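Side-chain contacts in Lys-gingipain catalytic subunit (PDB 6I9A), which cleaves proteins after lysine residues as a secreted cysteine protease of a periodontal pathogen, here held by the inhibitor KYT-36: residues 190-195 with 201-206; 211-216 with 223-228; 217-222 with 254-259. One frame throughout, in Å; residues are numbered along the deposited sequence.

Interaction 1: residues 190-195 with 201-206; sequences YNYLKA and YSHLNT
Y190 and Y192 on strand 190-192 meet H203 on helix 202-206, the two short axes running nearly antiparallel (166°) and 10.7 Å apart at closest approach. Strand 188-192 is an outermost strand of the mixed six-stranded sheet of the C25 peptidase domain, and the three rings form an aromatic cluster on the surface of its edge. The Y190 and H203 rings are stacked face to face: their planes differ by 8° and their centroids lie 3.7 Å apart. With CG beside its backbone N (chi1 -49°), H203 turns its imidazole over the Y190 ring. The overlap puts ND1 over the centre of the tyrosine ring, while Y190 CB adds a CH-pi contact over the imidazole. Y192 also points toward the helix but reaches the imidazole at its rim. Its OH and H203 NE2 are hydrogen-bonded at 2.8 Å, and either could be the donor. The imidazole is thus held by stacking over one face and by a polar bond at its edge, which together should limit its rotation. Beyond the stack, one water joins helix and strand, lying 2.8 Å from Y190 OH and 2.7 Å from T206 OG1.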
loop_
_atom_site.group_PDB
_atom_site.type_symbol
_atom_site.label_atom_id
_atom_site.label_comp_id
_atom_site.label_asym_id
_atom_site.label_seq_id
_atom_site.Cartn_x
_atom_site.Cartn_y
_atom_site.Cartn_z
ATOM N N TYR A 190 6.298 19.247 -7.372
ATOM C CA TYR A 190 6.978 19.231 -8.673
ATOM C C TYR A 190 6.009 18.626 -9.661
ATOM O O TYR A 190 5.537 17.510 -9.450
ATOM C CB TYR A 190 8.254 18.410 -8.597
ATOM C CG TYR A 190 9.198 18.769 -7.470
ATOM C CD1 TYR A 190 9.864 19.994 -7.445
ATOM C CD2 TYR A 190 9.471 17.854 -6.456
ATOM C CE1 TYR A 190 10.777 20.293 -6.427
ATOM C CE2 TYR A 190 10.405 18.117 -5.474
ATOM C CZ TYR A 190 11.033 19.342 -5.451
ATOM O OH TYR A 190 11.990 19.555 -4.472
ATOM N N ASN A 191 5.674 19.349 -10.719
ATOM C CA ASN A 191 4.642 18.846 -11.654
ATOM C C ASN A 191 5.035 19.194 -13.069
ATOM O O ASN A 191 5.511 20.307 -13.342
ATOM C CB ASN A 191 3.261 19.409 -11.285
ATOM C CG ASN A 191 3.108 20.894 -11.453
ATOM O OD1 ASN A 191 2.515 21.341 -12.446
ATOM N ND2 ASN A 191 3.594 21.692 -10.502
ATOM N N TYR A 192 4.843 18.228 -13.959
ATOM C CA TYR A 192 5.155 18.392 -15.372
ATOM C C TYR A 192 3.917 17.987 -16.141
ATOM O O TYR A 192 3.541 16.799 -16.166
ATOM C CB TYR A 192 6.346 17.512 -15.719
ATOM C CG TYR A 192 7.591 17.974 -15.010
ATOM C CD1 TYR A 192 7.819 17.641 -13.670
ATOM C CD2 TYR A 192 8.501 18.842 -15.636
ATOM C CE1 TYR A 192 8.913 18.148 -12.973
ATOM C CE2 TYR A 192 9.605 19.342 -14.948
ATOM C CZ TYR A 192 9.821 18.977 -13.623
ATOM O OH TYR A 192 10.899 19.475 -12.928
ATOM N N LEU A 193 3.249 18.961 -16.722
ATOM C CA LEU A 193 1.980 18.748 -17.401
ATOM C C LEU A 193 2.119 18.451 -18.852
ATOM O O LEU A 193 1.187 17.926 -19.456
ATOM C CB LEU A 193 1.110 20.014 -17.220
ATOM C CG LEU A 193 0.668 20.296 -15.752
ATOM C CD1 LEU A 193 0.045 21.692 -15.598
ATOM C CD2 LEU A 193 -0.240 19.157 -15.201
ATOM N N LYS A 194 3.244 18.830 -19.433
ATOM C CA LYS A 194 3.500 18.698 -20.871
ATOM C C LYS A 194 4.965 18.992 -21.101
ATOM O O LYS A 194 5.673 19.417 -20.167
ATOM C CB LYS A 194 2.626 19.671 -21.707
ATOM C CG LYS A 194 2.853 21.129 -21.322
ATOM C CD LYS A 194 1.888 22.050 -22.117
ATOM C CE LYS A 194 2.057 23.486 -21.695
ATOM N NZ LYS A 194 1.304 24.401 -22.601
ATOM N N ALA A 195 5.437 18.741 -22.303
ATOM C CA ALA A 195 6.826 19.017 -22.656
ATOM C C ALA A 195 7.105 20.524 -22.575
ATOM O O ALA A 195 6.206 21.346 -22.776
ATOM C CB ALA A 195 7.085 18.502 -24.070
ATOM N N TYR A 201 12.814 13.863 -13.397
ATOM C CA TYR A 201 13.112 12.768 -12.459
ATOM C C TYR A 201 14.238 13.114 -11.475
ATOM O O TYR A 201 14.484 12.329 -10.565
ATOM C CB TYR A 201 13.398 11.470 -13.210
ATOM C CG TYR A 201 12.167 11.020 -14.000
ATOM C CD1 TYR A 201 10.954 10.761 -13.352
ATOM C CD2 TYR A 201 12.230 10.832 -15.384
ATOM C CE1 TYR A 201 9.844 10.312 -14.049
ATOM C CE2 TYR A 201 11.114 10.404 -16.094
ATOM C CZ TYR A 201 9.927 10.145 -15.415
ATOM O OH TYR A 201 8.810 9.701 -16.084
ATOM N N SER A 202 14.831 14.305 -11.589
ATOM C CA SER A 202 15.824 14.728 -10.586
ATOM C C SER A 202 15.237 14.723 -9.194
ATOM O O SER A 202 15.922 14.441 -8.192
ATOM C CB SER A 202 16.293 16.148 -10.903
ATOM O OG SER A 202 17.170 16.087 -12.008
ATOM N N HIS A 203 13.936 15.040 -9.111
ATOM C CA HIS A 203 13.245 15.165 -7.823
ATOM C C HIS A 203 13.137 13.817 -7.098
ATOM O O HIS A 203 13.033 13.801 -5.868
ATOM C CB HIS A 203 11.858 15.788 -8.040
ATOM C CG HIS A 203 11.925 17.031 -8.880
ATOM N ND1 HIS A 203 12.625 18.149 -8.484
ATOM C CD2 HIS A 203 11.368 17.279 -10.086
ATOM C CE1 HIS A 203 12.473 19.034 -9.461
ATOM N NE2 HIS A 203 11.727 18.549 -10.447
ATOM N N LEU A 204 13.232 12.697 -7.835
ATOM C CA LEU A 204 13.250 11.411 -7.143
ATOM C C LEU A 204 14.515 11.230 -6.338
ATOM O O LEU A 204 14.495 10.561 -5.309
ATOM C CB LEU A 204 13.185 10.270 -8.168
ATOM C CG LEU A 204 11.897 10.189 -9.024
ATOM C CD1 LEU A 204 12.002 8.992 -9.938
ATOM C CD2 LEU A 204 10.635 10.079 -8.143
ATOM N N ASN A 205 15.604 11.883 -6.763
ATOM C CA ASN A 205 16.868 11.823 -6.042
ATOM C C ASN A 205 16.876 12.752 -4.855
ATOM O O ASN A 205 17.328 12.373 -3.766
ATOM C CB ASN A 205 18.004 12.220 -6.976
ATOM C CG ASN A 205 18.281 11.221 -8.032
ATOM O OD1 ASN A 205 18.260 10.007 -7.792
ATOM N ND2 ASN A 205 18.538 11.707 -9.232
ATOM N N THR A 206 16.404 13.994 -5.034
ATOM C CA THR A 206 16.502 14.980 -3.961
ATOM C C THR A 206 15.493 14.715 -2.861
ATOM O O THR A 206 15.766 15.053 -1.698
ATOM C CB THR A 206 16.377 16.408 -4.493
ATOM O OG1 THR A 206 15.116 16.522 -5.141
ATOM C CG2 THR A 206 17.501 16.775 -5.466
HETATM O O HOH W 1 13.226 17.266 -3.384
#

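Interaction 2: residues 211-216 with 223-228; sequences ANYTAH and ADPLLT. With H8E (benzyl-N-[(2S)-1-[[(3S)-7-amino-1-(benzylamino)-1,2-dioxoheptan-3-yl]amino]-5-(2-methyl-2-phenylhydrazinyl)-1,5-dioxopentan-2-yl]carbamate), chain I.
The carbonyl oxygen of H216 accepts two hydrogen bonds, from A223 N at 2.9 Å across the contact and from Y213 OH at 2.7 Å within its own segment. Y213 OH in turn accepts from D224 N at 3.0 Å, with a nearly straight N-H...O angle of 169°. The phenol is therefore a relay: its proton goes to the H216 carbonyl and its oxygen takes the D224 amide, which fixes the backbone of H216, the probable proton donor of the active site. A water extends the network, accepting from H216 N and donating to D224 O. On the imidazole itself, NE2 is hydrogen-bonded to D160, and the side chain lies about 7 Å from that of the nucleophile C249.

The same segments line the inhibitor pocket. A chi1 of 176° swings T214 OG1 away from its backbone N, to where it accepts from the terminal amine NAB of the inhibitor's lysine-like chain at 2.9 Å. The inhibitor's benzylamide phenyl lies against A223 CB and H216 CB, with H8E CAH 3.5 Å from A223 CB. Apolar packing is slighter: P225, which follows a cis peptide bond, brings CD to the edge of the Y213 ring, 3.9 Å from CE2.

Strand 210-214 lies between strands 152-157 and 242-247 in the mixed sheet, whereas 226-228 is an outermost strand of the small antiparallel sheet. W222 of the neighbouring strand 221-223 stacks on Y213, and L204 of helix 202-206 packs against A211 and L227.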
loop_
_atom_site.group_PDB
_atom_site.type_symbol
_atom_site.label_atom_id
_atom_site.label_comp_id
_atom_site.label_asym_id
_atom_site.label_seq_id
_atom_site.Cartn_x
_atom_site.Cartn_y
_atom_site.Cartn_z
ATOM N N ALA A 211 5.300 9.801 -6.009
ATOM C CA ALA A 211 5.515 10.081 -7.430
ATOM C C ALA A 211 4.415 9.399 -8.197
ATOM O O ALA A 211 4.204 8.184 -8.018
ATOM C CB ALA A 211 6.868 9.570 -7.866
ATOM N N ASN A 212 3.705 10.165 -9.064
ATOM C CA ASN A 212 2.626 9.567 -9.878
ATOM C C ASN A 212 2.819 10.018 -11.317
ATOM O O ASN A 212 2.919 11.222 -11.600
ATOM C CB ASN A 212 1.283 10.038 -9.348
ATOM C CG ASN A 212 0.020 9.479 -9.975
ATOM O OD1 ASN A 212 -1.039 10.069 -9.778
ATOM N ND2 ASN A 212 0.088 8.344 -10.674
ATOM N N TYR A 213 2.914 9.033 -12.209
ATOM C CA TYR A 213 3.070 9.211 -13.643
ATOM C C TYR A 213 1.821 8.645 -14.311
ATOM O O TYR A 213 1.432 7.499 -14.051
ATOM C CB TYR A 213 4.332 8.438 -14.091
ATOM C CG TYR A 213 4.504 8.311 -15.586
ATOM C CD1 TYR A 213 3.941 7.240 -16.276
ATOM C CD2 TYR A 213 5.299 9.199 -16.296
ATOM C CE1 TYR A 213 4.163 7.052 -17.634
ATOM C CE2 TYR A 213 5.528 9.025 -17.665
ATOM C CZ TYR A 213 4.960 7.944 -18.326
ATOM O OH TYR A 213 5.177 7.794 -19.690
ATOM N N THR A 214 1.209 9.411 -15.223
ATOM C CA THR A 214 0.099 8.931 -16.045
ATOM C C THR A 214 0.412 9.253 -17.503
ATOM O O THR A 214 0.549 10.440 -17.886
ATOM C CB THR A 214 -1.236 9.513 -15.586
ATOM O OG1 THR A 214 -2.215 9.026 -16.546
ATOM C CG2 THR A 214 -1.322 11.043 -15.537
ATOM N N ALA A 215 0.595 8.210 -18.304
ATOM C CA ALA A 215 0.877 8.217 -19.763
ATOM C C ALA A 215 1.382 6.826 -20.149
ATOM O O ALA A 215 0.863 5.862 -19.602
ATOM C CB ALA A 215 1.848 9.326 -20.200
ATOM N N HIS A 216 2.327 6.687 -21.085
ATOM C CA HIS A 216 2.708 5.359 -21.615
ATOM C C HIS A 216 3.684 4.633 -20.730
ATOM O O HIS A 216 4.659 5.234 -20.240
ATOM C CB HIS A 216 3.304 5.491 -23.015
ATOM C CG HIS A 216 2.475 6.274 -23.975
ATOM N ND1 HIS A 216 3.073 7.082 -24.919
ATOM C CD2 HIS A 216 1.145 6.418 -24.082
ATOM C CE1 HIS A 216 2.097 7.657 -25.595
ATOM N NE2 HIS A 216 0.927 7.268 -25.161
ATOM N N ALA A 223 7.526 5.465 -19.954
ATOM C CA ALA A 223 8.123 5.589 -21.279
ATOM C C ALA A 223 8.437 7.003 -21.747
ATOM O O ALA A 223 9.402 7.166 -22.523
ATOM C CB ALA A 223 7.249 4.897 -22.311
ATOM N N ASP A 224 7.638 7.994 -21.377
ATOM C CA ASP A 224 7.903 9.355 -21.916
ATOM C C ASP A 224 7.162 10.385 -21.065
ATOM O O ASP A 224 5.928 10.493 -21.157
ATOM C CB ASP A 224 7.417 9.451 -23.376
ATOM C CG ASP A 224 7.819 10.736 -24.049
ATOM O OD1 ASP A 224 8.283 11.642 -23.365
ATOM O OD2 ASP A 224 7.615 10.849 -25.295
ATOM N N PRO A 225 7.867 11.120 -20.209
ATOM C CA PRO A 225 9.331 11.162 -20.101
ATOM C C PRO A 225 9.898 9.842 -19.589
ATOM O O PRO A 225 9.318 9.188 -18.713
ATOM C CB PRO A 225 9.584 12.299 -19.113
ATOM C CG PRO A 225 8.293 12.426 -18.316
ATOM C CD PRO A 225 7.237 12.132 -19.356
ATOM N N LEU A 226 11.038 9.447 -20.129
ATOM C CA LEU A 226 11.589 8.150 -19.909
ATOM C C LEU A 226 12.297 7.997 -18.568
ATOM O O LEU A 226 13.208 8.768 -18.201
ATOM C CB LEU A 226 12.602 7.856 -21.043
ATOM C CG LEU A 226 13.287 6.476 -21.015
ATOM C CD1 LEU A 226 12.264 5.345 -21.294
ATOM C CD2 LEU A 226 14.405 6.399 -22.065
ATOM N N LEU A 227 11.920 6.921 -17.855
ATOM C CA LEU A 227 12.596 6.487 -16.627
ATOM C C LEU A 227 12.693 4.994 -16.710
ATOM O O LEU A 227 11.676 4.301 -16.613
ATOM C CB LEU A 227 11.827 6.917 -15.388
ATOM C CG LEU A 227 12.452 6.549 -14.037
ATOM C CD1 LEU A 227 13.799 7.251 -13.810
ATOM C CD2 LEU A 227 11.478 6.854 -12.898
ATOM N N THR A 228 13.885 4.491 -16.933
ATOM C CA THR A 228 14.064 3.049 -17.113
ATOM C C THR A 228 14.480 2.337 -15.823
ATOM O O THR A 228 14.986 2.971 -14.888
ATOM C CB THR A 228 15.143 2.755 -18.169
ATOM O OG1 THR A 228 16.388 3.191 -17.606
ATOM C CG2 THR A 228 14.868 3.463 -19.502
HETATM C CAQ H8E I . 5.235 1.237 -24.615
HETATM C CAK H8E I . 6.504 1.829 -24.783
HETATM C CAH H8E I . 6.607 3.119 -25.306
HETATM C CAL H8E I . 5.477 3.835 -25.689
HETATM C CAR H8E I . 4.245 3.219 -25.529
HETATM C CBO H8E I . 4.086 1.960 -24.968
HETATM C CBA H8E I . 2.789 1.410 -24.895
HETATM N NBE H8E I . 2.072 1.785 -23.664
HETATM C CBL H8E I . 0.721 1.952 -23.618
HETATM O OAE H8E I . 0.029 1.910 -24.643
HETATM C CBN H8E I . 0.124 2.204 -22.237
HETATM O OAG H8E I . 0.972 2.610 -21.384
HETATM C CBS H8E I . -1.202 3.024 -22.322
HETATM C CBB H8E I . -1.570 3.713 -21.002
HETATM C CAY H8E I . -2.803 4.612 -21.123
HETATM C CAX H8E I . -3.363 5.116 -19.788
HETATM C CAW H8E I . -2.471 6.173 -19.151
HETATM N NAB H8E I . -3.098 6.639 -17.877
HETATM N NBG H8E I . -2.341 2.235 -22.807
HETATM C C H8E I . -3.065 2.485 -23.898
HETATM O O H8E I . -2.862 3.387 -24.701
HETATM C CA H8E I . -4.096 1.401 -24.182
HETATM N N H8E I . -5.199 1.882 -25.009
HETATM C CBK H8E I . -6.106 2.784 -24.559
HETATM O OAD H8E I . -5.938 3.324 -23.456
HETATM O OBI H8E I . -7.088 3.017 -25.346
HETATM C CBD H8E I . -8.072 4.052 -24.980
HETATM C CBP H8E I . -8.966 4.348 -26.099
HETATM C CAS H8E I . -10.241 3.787 -26.195
HETATM C CAM H8E I . -11.139 4.078 -27.267
HETATM C CAI H8E I . -10.633 4.915 -28.277
HETATM C CAN H8E I . -9.342 5.415 -28.211
HETATM C CAT H8E I . -8.502 5.150 -27.142
HETATM C CB H8E I . -3.415 0.223 -24.899
HETATM C CG H8E I . -2.760 0.622 -26.248
HETATM C CD H8E I . -1.808 -0.435 -26.721
HETATM O OE1 H8E I . -2.220 -1.421 -27.334
HETATM N NE2 H8E I . -0.539 -0.204 -26.338
HETATM N NBT H8E I . 0.489 -1.140 -26.529
HETATM C CAA H8E I . 1.081 -1.600 -25.244
HETATM C CBQ H8E I . 1.280 -0.924 -27.699
HETATM C CAU H8E I . 2.612 -1.357 -27.785
HETATM C CAO H8E I . 3.335 -1.182 -28.962
HETATM C CAJ H8E I . 2.744 -0.565 -30.057
HETATM C CAP H8E I . 1.442 -0.093 -29.976
HETATM C CAV H8E I . 0.703 -0.291 -28.808
HETATM O O HOH W 2 4.096 8.604 -22.446
#

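Interaction 3: residues 217-222 with 254-259; sequences GSETAW and FDYVQP. With CA (calcium ion), chain H; H8E (benzyl-N-[(2S)-1-[[(3S)-7-amino-1-(benzylamino)-1,2-dioxoheptan-3-yl]amino]-5-(2-methyl-2-phenylhydrazinyl)-1,5-dioxopentan-2-yl]carbamate), chain I.
E219 and T220 occupy the two central positions of a type I beta turn from S218 to A221, and face an irregular loop, 254-259, with E219 and Y256 CA atoms 7.3 Å apart. The turn joins the short, weakly bonded strand 217-218 to strand 221-223 as a beta hairpin; S218 N bonds to A221 O, and S218 OG accepts from T220 N as an ST turn. The opposing loop belongs to a calcium site of the C25 peptidase domain.

No direct hydrogen bond crosses the contact; the glutamate chain instead passes over one face of the tyrosine ring at about a right angle. E219 CG sits 3.6 Å from the Y256 ring centroid, 10° off the ring normal, in a CH-pi contact. A bend at chi2 (91°) folds the chain so that its carboxylate stacks on the ring, the two planes 19° apart. In one of its two modelled conformers V257 CG1 lies over the opposite face. T220 CG2 comes 3.8 Å from P259 O and also touches Y256 CE2. One water spans the two segments, donating to E219 OE2 at 3.1 Å and hydrogen-bonded to Y256 OH at 2.8 Å.

At the hairpin's other end, away from the turn, G217 N donates to H8E OAG at 2.7 Å, and H8E NBE donates to G217 O. D85 and E263 join F254 O, which binds the calcium ion at 2.4 Å.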
loop_
_atom_site.group_PDB
_atom_site.type_symbol
_atom_site.label_atom_id
_atom_site.label_comp_id
_atom_site.label_asym_id
_atom_site.label_seq_id
_atom_site.Cartn_x
_atom_site.Cartn_y
_atom_site.Cartn_z
ATOM N N GLY A 217 3.496 3.334 -20.609
ATOM C CA GLY A 217 4.403 2.460 -19.884
ATOM C C GLY A 217 4.874 1.287 -20.696
ATOM O O GLY A 217 4.169 0.812 -21.595
ATOM N N SER A 218 6.038 0.766 -20.324
ATOM C CA SER A 218 6.533 -0.509 -20.809
ATOM C C SER A 218 6.805 -1.392 -19.594
ATOM O O SER A 218 6.659 -0.956 -18.445
ATOM C CB SER A 218 7.789 -0.374 -21.659
ATOM O OG SER A 218 8.894 -0.141 -20.795
ATOM N N GLU A 219 7.247 -2.634 -19.819
ATOM C CA GLU A 219 7.498 -3.529 -18.674
ATOM C C GLU A 219 8.591 -3.009 -17.792
ATOM O O GLU A 219 8.603 -3.328 -16.606
ATOM C CB GLU A 219 7.954 -4.918 -19.168
ATOM C CG GLU A 219 6.957 -5.616 -20.120
ATOM C CD GLU A 219 7.153 -5.356 -21.621
ATOM O OE1 GLU A 219 7.817 -4.355 -21.985
ATOM O OE2 GLU A 219 6.627 -6.156 -22.431
ATOM N N THR A 220 9.506 -2.205 -18.360
ATOM C CA THR A 220 10.699 -1.769 -17.629
ATOM C C THR A 220 10.865 -0.265 -17.604
ATOM O O THR A 220 11.964 0.224 -17.295
ATOM C CB THR A 220 11.960 -2.446 -18.232
ATOM O OG1 THR A 220 12.047 -2.094 -19.618
ATOM C CG2 THR A 220 11.946 -3.944 -18.054
ATOM N N ALA A 221 9.796 0.506 -17.881
ATOM C CA ALA A 221 9.949 1.949 -17.899
ATOM C C ALA A 221 8.636 2.666 -17.796
ATOM O O ALA A 221 7.600 2.229 -18.315
ATOM C CB ALA A 221 10.642 2.425 -19.205
ATOM N N TRP A 222 8.705 3.879 -17.239
ATOM C CA TRP A 222 7.766 4.956 -17.546
ATOM C C TRP A 222 8.308 5.493 -18.876
ATOM O O TRP A 222 9.478 5.882 -18.951
ATOM C CB TRP A 222 7.722 6.020 -16.447
ATOM C CG TRP A 222 7.107 5.526 -15.181
ATOM C CD1 TRP A 222 6.341 4.406 -15.003
ATOM C CD2 TRP A 222 7.074 6.236 -13.945
ATOM N NE1 TRP A 222 5.864 4.367 -13.716
ATOM C CE2 TRP A 222 6.303 5.479 -13.042
ATOM C CE3 TRP A 222 7.657 7.438 -13.495
ATOM C CZ2 TRP A 222 6.003 5.924 -11.738
ATOM C CZ3 TRP A 222 7.414 7.844 -12.182
ATOM C CH2 TRP A 222 6.603 7.086 -11.316
ATOM N N PHE A 254 4.814 -8.659 -13.466
ATOM C CA PHE A 254 5.866 -9.211 -12.627
ATOM C C PHE A 254 6.256 -10.638 -12.956
ATOM O O PHE A 254 7.138 -11.188 -12.271
ATOM C CB PHE A 254 5.501 -9.048 -11.125
ATOM C CG PHE A 254 4.190 -9.686 -10.749
ATOM C CD1 PHE A 254 3.019 -8.930 -10.687
ATOM C CD2 PHE A 254 4.132 -11.026 -10.422
ATOM C CE1 PHE A 254 1.799 -9.533 -10.356
ATOM C CE2 PHE A 254 2.915 -11.640 -10.112
ATOM C CZ PHE A 254 1.750 -10.890 -10.048
ATOM N N ASP A 255 5.719 -11.249 -14.044
ATOM C CA ASP A 255 6.259 -12.492 -14.584
ATOM C C ASP A 255 7.021 -12.247 -15.900
ATOM O O ASP A 255 7.330 -13.216 -16.611
ATOM C CB ASP A 255 5.137 -13.507 -14.801
ATOM C CG ASP A 255 4.284 -13.219 -16.004
ATOM O OD1 ASP A 255 4.245 -12.037 -16.431
ATOM O OD2 ASP A 255 3.664 -14.177 -16.544
ATOM N N TYR A 256 7.407 -11.011 -16.181
ATOM C CA TYR A 256 8.177 -10.699 -17.368
ATOM C C TYR A 256 9.552 -11.396 -17.313
ATOM O O TYR A 256 10.051 -11.765 -16.234
ATOM C CB TYR A 256 8.336 -9.186 -17.475
ATOM C CG TYR A 256 8.994 -8.705 -18.755
ATOM C CD1 TYR A 256 8.448 -9.018 -20.012
ATOM C CD2 TYR A 256 10.074 -7.833 -18.714
ATOM C CE1 TYR A 256 8.992 -8.486 -21.188
ATOM C CE2 TYR A 256 10.634 -7.321 -19.881
ATOM C CZ TYR A 256 10.115 -7.681 -21.113
ATOM O OH TYR A 256 10.713 -7.180 -22.253
ATOM N N VAL A 257 10.188 -11.548 -18.487
ATOM C CA VAL A 257 11.480 -12.239 -18.639
ATOM C C VAL A 257 12.594 -11.516 -17.875
ATOM O O VAL A 257 13.620 -12.133 -17.574
ATOM C CB VAL A 257 11.838 -12.445 -20.136
ATOM C CG1 VAL A 257 12.036 -11.113 -20.862
ATOM C CG2 VAL A 257 13.046 -13.365 -20.314
ATOM N N GLN A 258 12.400 -10.229 -17.575
ATOM C CA GLN A 258 13.295 -9.439 -16.745
ATOM C C GLN A 258 12.493 -8.905 -15.563
ATOM O O GLN A 258 11.277 -8.770 -15.691
ATOM C CB GLN A 258 13.907 -8.262 -17.546
ATOM C CG GLN A 258 14.773 -8.701 -18.758
ATOM C CD GLN A 258 15.959 -9.593 -18.424
ATOM O OE1 GLN A 258 16.397 -10.403 -19.251
ATOM N NE2 GLN A 258 16.501 -9.482 -17.224
ATOM N N PRO A 259 13.107 -8.509 -14.449
ATOM C CA PRO A 259 12.330 -7.857 -13.389
ATOM C C PRO A 259 11.610 -6.626 -13.968
ATOM O O PRO A 259 12.182 -5.813 -14.724
ATOM C CB PRO A 259 13.402 -7.441 -12.357
ATOM C CG PRO A 259 14.473 -8.533 -12.564
ATOM C CD PRO A 259 14.524 -8.644 -14.056
HETATM CA CA CA H . 9.407 -11.079 -11.650
HETATM C CAQ H8E I . 5.235 1.237 -24.615
HETATM C CAK H8E I . 6.504 1.829 -24.783
HETATM C CAH H8E I . 6.607 3.119 -25.306
HETATM C CAL H8E I . 5.477 3.835 -25.689
HETATM C CAR H8E I . 4.245 3.219 -25.529
HETATM C CBO H8E I . 4.086 1.960 -24.968
HETATM C CBA H8E I . 2.789 1.410 -24.895
HETATM N NBE H8E I . 2.072 1.785 -23.664
HETATM C CBL H8E I . 0.721 1.952 -23.618
HETATM O OAE H8E I . 0.029 1.910 -24.643
HETATM C CBN H8E I . 0.124 2.204 -22.237
HETATM O OAG H8E I . 0.972 2.610 -21.384
HETATM C CBS H8E I . -1.202 3.024 -22.322
HETATM C CBB H8E I . -1.570 3.713 -21.002
HETATM C CAY H8E I . -2.803 4.612 -21.123
HETATM C CAX H8E I . -3.363 5.116 -19.788
HETATM C CAW H8E I . -2.471 6.173 -19.151
HETATM N NAB H8E I . -3.098 6.639 -17.877
HETATM N NBG H8E I . -2.341 2.235 -22.807
HETATM C C H8E I . -3.065 2.485 -23.898
HETATM O O H8E I . -2.862 3.387 -24.701
HETATM C CA H8E I . -4.096 1.401 -24.182
HETATM N N H8E I . -5.199 1.882 -25.009
HETATM C CBK H8E I . -6.106 2.784 -24.559
HETATM O OAD H8E I . -5.938 3.324 -23.456
HETATM O OBI H8E I . -7.088 3.017 -25.346
HETATM C CBD H8E I . -8.072 4.052 -24.980
HETATM C CBP H8E I . -8.966 4.348 -26.099
HETATM C CAS H8E I . -10.241 3.787 -26.195
HETATM C CAM H8E I . -11.139 4.078 -27.267
HETATM C CAI H8E I . -10.633 4.915 -28.277
HETATM C CAN H8E I . -9.342 5.415 -28.211
HETATM C CAT H8E I . -8.502 5.150 -27.142
HETATM C CB H8E I . -3.415 0.223 -24.899
HETATM C CG H8E I . -2.760 0.622 -26.248
HETATM C CD H8E I . -1.808 -0.435 -26.721
HETATM O OE1 H8E I . -2.220 -1.421 -27.334
HETATM N NE2 H8E I . -0.539 -0.204 -26.338
HETATM N NBT H8E I . 0.489 -1.140 -26.529
HETATM C CAA H8E I . 1.081 -1.600 -25.244
HETATM C CBQ H8E I . 1.280 -0.924 -27.699
HETATM C CAU H8E I . 2.612 -1.357 -27.785
HETATM C CAO H8E I . 3.335 -1.182 -28.962
HETATM C CAJ H8E I . 2.744 -0.565 -30.057
HETATM C CAP H8E I . 1.442 -0.093 -29.976
HETATM C CAV H8E I . 0.703 -0.291 -28.808
HETATM O O HOH W 3 8.893 -6.964 -24.309
HETATM O O HOH W 4 9.415 -10.275 -13.965
HETATM O O HOH W 5 9.364 -13.317 -12.600
HETATM O O HOH W 6 11.691 -10.953 -12.250
#

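In the fold
All three contacts lie in the C25 peptidase domain. Interaction 1 closes along the chain before the other two open, while interactions 2 and 3 alternate their segments. Centre to centre, interactions 1 and 2 are about 10 Å apart, 2 and 3 about 13 Å, and 1 and 3 about 22 Å. Interactions 1 and 2 both reach the mixed sheet, at its edge strand 188-192 and inner strand 210-214, and Y201 joins them through a probable hydrogen bond to P225 O. Interactions 2 and 3 share the small antiparallel sheet and both touch the inhibitor. The series thus leads from the sheet edge, through the active-site pocket, to a calcium-binding loop.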